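Local coordinates for protein NANS (YJHS), A 9-O-acetyl N-acetylneuraminic acid esterase (PDB 3PT5) that probably hydrolyses the 9-O-acetyl group of 9-O-acetyl-N-acetylneuraminate, allowing Escherichia coli to grow on this alternative sialic acid, at residues G132-T137 and C155-D160. Residues are numbered along the deposited sequence; the frame is centred on the assembly and turned at random.
Sequences GGSAFT and CRWGTD
F136 lays one face of its ring over the CB of W157, a CH-pi contact in which that carbon stands 3.6 Å from the ring centroid and nearly on its normal. The two aromatic planes form an oblique pair inclined at 41°, and it is the root of W157, not its indole, that lies over the centre of the F136 ring. With CG beside its own backbone N (chi1 -72°), the W157 indole runs on toward S134, where NE1 donates to S134 OG at 2.8 Å, slightly out of the indole plane and with a bent N-H...O angle of 134°. R131 O also bonds this hydroxyl, so two partners fix its rotation and the buried indole N-H is satisfied.

Alongside, the backbones form a single parallel bridge pairing A135 with R156: A135 N donates to C155 O (3.0 Å) and W157 N to A135 O (2.8 Å). R156 folds back through bends at chi2 and chi3 and brings NH1 to F136 O at 3.2 Å, from above the carbonyl plane, while its NE is hydrogen-bonded to G139 O. A water donates to the same F136 O and to W157 O, so the phenylalanine carbonyl has two donors.

Outside the two segments, H203 meets F136 and W188 meets W157, both edge-to-face, while M210 of helix 203-218 touches both residues. The contact thus illustrates how two irregular connections, one following strand 122-130 of the central, mostly parallel sheet and the other leading into helix 162-176, are joined by an isolated bridge and an aromatic pair in the alpha/beta fold of an SGNH hydrolase.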
loop_
_atom_site.group_PDB
_atom_site.type_symbol
_atom_site.label_atom_id
_atom_site.label_comp_id
_atom_site.label_asym_id
_atom_site.label_seq_id
_atom_site.Cartn_x
_atom_site.Cartn_y
_atom_site.Cartn_z
ATOM N N GLY A 132 -3.827 -0.761 8.723
ATOM C CA GLY A 132 -3.545 0.415 9.561
ATOM C C GLY A 132 -3.283 -0.028 10.980
ATOM O O GLY A 132 -3.911 -0.978 11.471
ATOM N N GLY A 133 -2.346 0.648 11.640
ATOM C CA GLY A 133 -2.035 0.419 13.047
ATOM C C GLY A 133 -1.457 -0.946 13.331
ATOM O O GLY A 133 -1.673 -1.514 14.414
ATOM N N SER A 134 -0.732 -1.476 12.363
ATOM C CA SER A 134 -0.061 -2.757 12.512
ATOM C C SER A 134 1.418 -2.527 12.842
ATOM O O SER A 134 1.992 -1.453 12.568
ATOM C CB SER A 134 -0.268 -3.618 11.252
ATOM O OG SER A 134 0.296 -2.971 10.128
ATOM N N ALA A 135 2.040 -3.528 13.461
ATOM C CA ALA A 135 3.401 -3.354 13.969
ATOM C C ALA A 135 4.071 -4.688 14.227
ATOM O O ALA A 135 3.401 -5.691 14.272
ATOM C CB ALA A 135 3.378 -2.553 15.266
ATOM N N PHE A 136 5.382 -4.649 14.435
ATOM C CA PHE A 136 6.104 -5.845 14.877
ATOM C C PHE A 136 6.131 -5.994 16.376
ATOM O O PHE A 136 6.254 -7.122 16.878
ATOM C CB PHE A 136 7.540 -5.832 14.357
ATOM C CG PHE A 136 7.642 -6.120 12.881
ATOM C CD1 PHE A 136 7.672 -7.436 12.394
ATOM C CD2 PHE A 136 7.674 -5.070 11.962
ATOM C CE1 PHE A 136 7.766 -7.685 11.023
ATOM C CE2 PHE A 136 7.754 -5.314 10.575
ATOM C CZ PHE A 136 7.805 -6.630 10.108
ATOM N N THR A 137 6.034 -4.869 17.083
ATOM C CA THR A 137 6.224 -4.875 18.544
ATOM C C THR A 137 4.961 -4.645 19.383
ATOM O O THR A 137 5.027 -4.552 20.625
ATOM C CB THR A 137 7.395 -3.933 18.974
ATOM O OG1 THR A 137 7.048 -2.545 18.781
ATOM C CG2 THR A 137 8.668 -4.249 18.195
ATOM N N CYS A 155 -3.127 -7.436 13.531
ATOM C CA CYS A 155 -2.382 -6.170 13.588
ATOM C C CYS A 155 -0.930 -6.390 13.905
ATOM O O CYS A 155 -0.203 -5.453 14.133
ATOM C CB CYS A 155 -2.959 -5.269 14.681
ATOM S SG CYS A 155 -4.652 -4.767 14.427
ATOM N N ARG A 156 -0.501 -7.645 13.939
ATOM C CA ARG A 156 0.876 -7.962 14.273
ATOM C C ARG A 156 1.633 -8.507 13.065
ATOM O O ARG A 156 1.276 -9.548 12.531
ATOM C CB ARG A 156 0.934 -8.946 15.460
ATOM C CG ARG A 156 2.355 -9.263 15.925
ATOM C CD ARG A 156 2.928 -8.099 16.693
ATOM N NE ARG A 156 2.261 -7.932 17.980
ATOM C CZ ARG A 156 2.889 -7.965 19.149
ATOM N NH1 ARG A 156 4.213 -8.082 19.199
ATOM N NH2 ARG A 156 2.183 -7.812 20.272
ATOM N N TRP A 157 2.675 -7.798 12.632
ATOM C CA TRP A 157 3.585 -8.325 11.627
ATOM C C TRP A 157 4.627 -9.190 12.328
ATOM O O TRP A 157 4.869 -9.038 13.528
ATOM C CB TRP A 157 4.278 -7.186 10.857
ATOM C CG TRP A 157 3.359 -6.465 9.909
ATOM C CD1 TRP A 157 2.807 -5.216 10.084
ATOM C CD2 TRP A 157 2.880 -6.936 8.651
ATOM N NE1 TRP A 157 2.009 -4.896 9.021
ATOM C CE2 TRP A 157 2.025 -5.939 8.126
ATOM C CE3 TRP A 157 3.097 -8.099 7.906
ATOM C CZ2 TRP A 157 1.375 -6.075 6.875
ATOM C CZ3 TRP A 157 2.449 -8.237 6.674
ATOM C CH2 TRP A 157 1.598 -7.222 6.173
ATOM N N GLY A 158 5.230 -10.108 11.577
ATOM C CA GLY A 158 6.282 -10.986 12.099
ATOM C C GLY A 158 6.153 -12.333 11.418
ATOM O O GLY A 158 5.091 -12.683 10.936
ATOM N N THR A 159 7.226 -13.102 11.360
ATOM C CA THR A 159 7.133 -14.374 10.663
ATOM C C THR A 159 6.032 -15.228 11.312
ATOM O O THR A 159 5.925 -15.281 12.542
ATOM C CB THR A 159 8.490 -15.086 10.630
ATOM O OG1 THR A 159 9.504 -14.131 10.257
ATOM C CG2 THR A 159 8.448 -16.214 9.596
ATOM N N ASP A 160 5.199 -15.809 10.451
ATOM C CA ASP A 160 4.038 -16.668 10.780
ATOM C C ASP A 160 2.794 -16.091 11.483
ATOM O O ASP A 160 1.859 -16.836 11.819
ATOM C CB ASP A 160 4.481 -17.997 11.400
ATOM C CG ASP A 160 5.339 -18.822 10.434
ATOM O OD1 ASP A 160 5.038 -18.863 9.204
ATOM O OD2 ASP A 160 6.320 -19.416 10.911
HETATM O O HOH W 1 6.566 -9.540 15.491
#